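Local coordinates for myosin-I heavy chain (Dictyostelium discoideum, PDB 5EJY), which moves along actin using its ATPase activity and takes part in early phagocytosis and adhesion, its first MyTH4-FERM tail region being the part described here, at residues 288-293 with 484-489. Numbering follows the deposited sequence.
Sequences VFKKKL and VQKLVS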
ATOM      1  N   VAL A 288       3.494  -3.114   7.378  1.00 22.97           N
ATOM      2  CA  VAL A 288       3.894  -2.725   8.725  1.00 23.44           C
ATOM      3  C   VAL A 288       3.463  -1.291   9.022  1.00 21.80           C
ATOM      4  O   VAL A 288       3.628  -0.393   8.184  1.00 21.40           O
ATOM      5  CB  VAL A 288       5.427  -2.835   8.907  1.00 26.96           C
ATOM      6  CG1 VAL A 288       5.803  -2.591  10.362  1.00 28.77           C
ATOM      7  CG2 VAL A 288       5.919  -4.212   8.454  1.00 24.22           C
ATOM      8  N   PHE A 289       2.907  -1.095  10.216  1.00 20.77           N
ATOM      9  CA  PHE A 289       2.438   0.212  10.690  1.00 19.75           C
ATOM     10  C   PHE A 289       3.552   0.838  11.546  1.00 21.65           C
ATOM     11  O   PHE A 289       3.801   0.375  12.658  1.00 24.31           O
ATOM     12  CB  PHE A 289       1.168  -0.027  11.523  1.00 20.01           C
ATOM     13  CG  PHE A 289       0.442   1.223  11.972  1.00 22.29           C
ATOM     14  CD1 PHE A 289       0.152   2.253  11.090  1.00 21.61           C
ATOM     15  CD2 PHE A 289      -0.013   1.324  13.278  1.00 26.20           C
ATOM     16  CE1 PHE A 289      -0.562   3.387  11.515  1.00 22.37           C
ATOM     17  CE2 PHE A 289      -0.739   2.450  13.713  1.00 26.46           C
ATOM     18  CZ  PHE A 289      -1.007   3.478  12.831  1.00 22.25           C
ATOM     19  N   LYS A 290       4.237   1.859  11.018  1.00 20.04           N
ATOM     20  CA  LYS A 290       5.420   2.427  11.669  1.00 22.56           C
ATOM     21  C   LYS A 290       5.326   3.934  11.742  1.00 20.33           C
ATOM     22  O   LYS A 290       4.602   4.545  10.963  1.00 21.24           O
ATOM     23  CB  LYS A 290       6.686   2.151  10.830  1.00 26.66           C
ATOM     24  CG  LYS A 290       7.126   0.722  10.711  1.00 35.00           C
ATOM     25  CD  LYS A 290       8.494   0.716  10.023  1.00 39.14           C
ATOM     26  CE  LYS A 290       9.311   1.940  10.475  1.00 38.78           C
ATOM     27  NZ  LYS A 290      10.670   2.076   9.840  1.00 40.52           N
ATOM     28  N   LYS A 291       6.153   4.545  12.590  1.00 20.93           N
ATOM     29  CA  LYS A 291       6.172   5.998  12.670  1.00 20.71           C
ATOM     30  C   LYS A 291       7.151   6.567  11.665  1.00 23.50           C
ATOM     31  O   LYS A 291       8.350   6.275  11.725  1.00 20.22           O
ATOM     32  CB  LYS A 291       6.524   6.496  14.072  1.00 22.38           C
ATOM     33  CG  LYS A 291       6.354   8.005  14.201  1.00 25.22           C
ATOM     34  CD  LYS A 291       6.422   8.467  15.652  1.00 26.79           C
ATOM     35  CE  LYS A 291       6.203   9.964  15.744  1.00 28.08           C
ATOM     36  NZ  LYS A 291       6.010  10.415  17.151  1.00 32.18           N
ATOM     37  N   LYS A 292       6.635   7.384  10.754  1.00 20.81           N
ATOM     38  CA  LYS A 292       7.447   7.929   9.667  1.00 22.78           C
ATOM     39  C   LYS A 292       7.925   9.346   9.974  1.00 25.23           C
ATOM     40  O   LYS A 292       9.084   9.708   9.718  1.00 23.84           O
ATOM     41  CB  LYS A 292       6.624   7.955   8.371  1.00 23.17           C
ATOM     42  CG  LYS A 292       7.370   8.528   7.142  1.00 19.37           C
ATOM     43  CD  LYS A 292       6.481   8.421   5.893  1.00 20.62           C
ATOM     44  CE  LYS A 292       7.149   9.030   4.656  1.00 24.69           C
ATOM     45  NZ  LYS A 292       6.203   8.915   3.498  1.00 24.66           N
ATOM     46  N   LEU A 293       7.012  10.157  10.499  1.00 22.91           N
ATOM     47  CA  LEU A 293       7.252  11.596  10.633  1.00 24.26           C
ATOM     48  C   LEU A 293       7.232  12.011  12.096  1.00 27.78           C
ATOM     49  O   LEU A 293       6.381  11.563  12.865  1.00 25.25           O
ATOM     50  CB  LEU A 293       6.192  12.373   9.847  1.00 26.43           C
ATOM     51  CG  LEU A 293       6.268  12.188   8.326  1.00 28.46           C
ATOM     52  CD1 LEU A 293       4.939  12.483   7.662  1.00 30.24           C
ATOM     53  CD2 LEU A 293       7.372  13.073   7.754  1.00 27.30           C
ATOM     54  N   VAL A 484      14.131   5.578  -2.326  1.00 26.21           N
ATOM     55  CA  VAL A 484      14.151   6.978  -2.764  1.00 28.00           C
ATOM     56  C   VAL A 484      12.849   7.703  -2.430  1.00 28.58           C
ATOM     57  O   VAL A 484      12.865   8.846  -1.980  1.00 24.24           O
ATOM     58  CB  VAL A 484      14.444   7.092  -4.271  1.00 29.58           C
ATOM     59  CG1 VAL A 484      14.377   8.554  -4.739  1.00 29.42           C
ATOM     60  CG2 VAL A 484      15.816   6.504  -4.580  1.00 32.93           C
ATOM     61  N   GLN A 485      11.714   7.041  -2.633  1.00 25.07           N
ATOM     62  CA  GLN A 485      10.441   7.701  -2.375  1.00 23.32           C
ATOM     63  C   GLN A 485      10.309   8.137  -0.915  1.00 23.34           C
ATOM     64  O   GLN A 485       9.758   9.198  -0.633  1.00 23.90           O
ATOM     65  CB  GLN A 485       9.261   6.811  -2.795  1.00 25.04           C
ATOM     66  CG  GLN A 485       7.899   7.459  -2.585  1.00 31.49           C
ATOM     67  CD  GLN A 485       6.760   6.568  -3.047  1.00 32.59           C
ATOM     68  OE1 GLN A 485       6.516   6.439  -4.243  1.00 43.12           O
ATOM     69  NE2 GLN A 485       6.076   5.931  -2.102  1.00 30.79           N
ATOM     70  N   LYS A 486      10.809   7.322   0.012  1.00 22.75           N
ATOM     71  CA  LYS A 486      10.785   7.675   1.426  0.74 24.64           C
ATOM     72  C   LYS A 486      11.569   8.962   1.665  1.00 23.82           C
ATOM     73  O   LYS A 486      11.086   9.880   2.330  1.00 24.76           O
ATOM     74  CB  LYS A 486      11.362   6.547   2.291  0.74 25.34           C
ATOM     75  CG  LYS A 486      11.284   6.824   3.786  0.74 25.52           C
ATOM     76  CD  LYS A 486      11.921   5.717   4.625  1.00 31.35           C
ATOM     77  CE  LYS A 486      11.829   6.038   6.132  1.00 36.74           C
ATOM     78  NZ  LYS A 486      12.471   5.018   7.037  1.00 35.64           N
ATOM     79  N   LEU A 487      12.778   9.025   1.116  1.00 24.48           N
ATOM     80  CA  LEU A 487      13.624  10.203   1.321  1.00 20.80           C
ATOM     81  C   LEU A 487      12.983  11.461   0.720  1.00 21.38           C
ATOM     82  O   LEU A 487      12.897  12.490   1.382  1.00 23.59           O
ATOM     83  CB  LEU A 487      15.018   9.964   0.738  1.00 19.73           C
ATOM     84  CG  LEU A 487      16.019  11.105   0.951  1.00 22.05           C
ATOM     85  CD1 LEU A 487      16.044  11.512   2.421  1.00 22.46           C
ATOM     86  CD2 LEU A 487      17.394  10.661   0.489  1.00 23.80           C
ATOM     87  N   VAL A 488      12.531  11.379  -0.530  1.00 22.77           N
ATOM     88  CA  VAL A 488      11.858  12.508  -1.176  1.00 21.86           C
ATOM     89  C   VAL A 488      10.633  12.971  -0.382  1.00 26.13           C
ATOM     90  O   VAL A 488      10.459  14.168  -0.126  1.00 22.88           O
ATOM     91  CB  VAL A 488      11.422  12.165  -2.624  1.00 25.99           C
ATOM     92  CG1 VAL A 488      10.485  13.254  -3.192  1.00 27.32           C
ATOM     93  CG2 VAL A 488      12.644  11.973  -3.530  1.00 26.42           C
ATOM     94  N   SER A 489       9.773  12.031   0.008  1.00 22.62           N
ATOM     95  CA  SER A 489       8.552  12.417   0.712  1.00 24.63           C
ATOM     96  C   SER A 489       8.843  12.975   2.103  1.00 21.26           C
ATOM     97  O   SER A 489       8.141  13.861   2.573  1.00 23.35           O
ATOM     98  CB  SER A 489       7.532  11.255   0.777  1.00 25.27           C
ATOM     99  OG  SER A 489       8.025  10.195   1.571  1.00 26.51           O
TER
HETATM  100  O   HOH W   1      10.463   2.266   6.497  1.00 38.69           O
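Lys292 and Ser489 meet without any flat group between them; the ring of Phe289 is turned to Phe245 instead, and the planar group that matters is the carboxylate of Asp257, with Lys292 NZ at OD1 and the amide NE2 of Gln485 at OD2. Lys292 reaches across as a straight rod: CG is anti to the backbone N (chi1 179°) and every later torsion is extended, which carries NZ across to Ser489 OG. Its NZ donates to Ser489 OG at 2.9 Å, while CE of Lys292 brushes the same OG at 3.4 Å. Ser489 holds OG back against its own helix (chi1 66°), 3.0 Å from Gln485 O and 3.2 Å from Lys486 O. An alanine in place of Lys292 is likely to cost Ser489 its donor and Asp257 a salt-bridge mate. Nearby, Lys290 NZ and Lys486 NZ approach each other, at a spacing left doubtful by a second conformer of Lys486, and one water accepts a weak bond from each; Glu255 pairs with Lys290, and Leu411 O accepts from Lys486. The contact thus ties the end of a central strand of the ubiquitin-like F1 lobe to the C-terminal helix of the F3 lobe. The contact between the two segments is small and polar, and the acids and a backbone carbonyl probably offset the crowding of lysine charge.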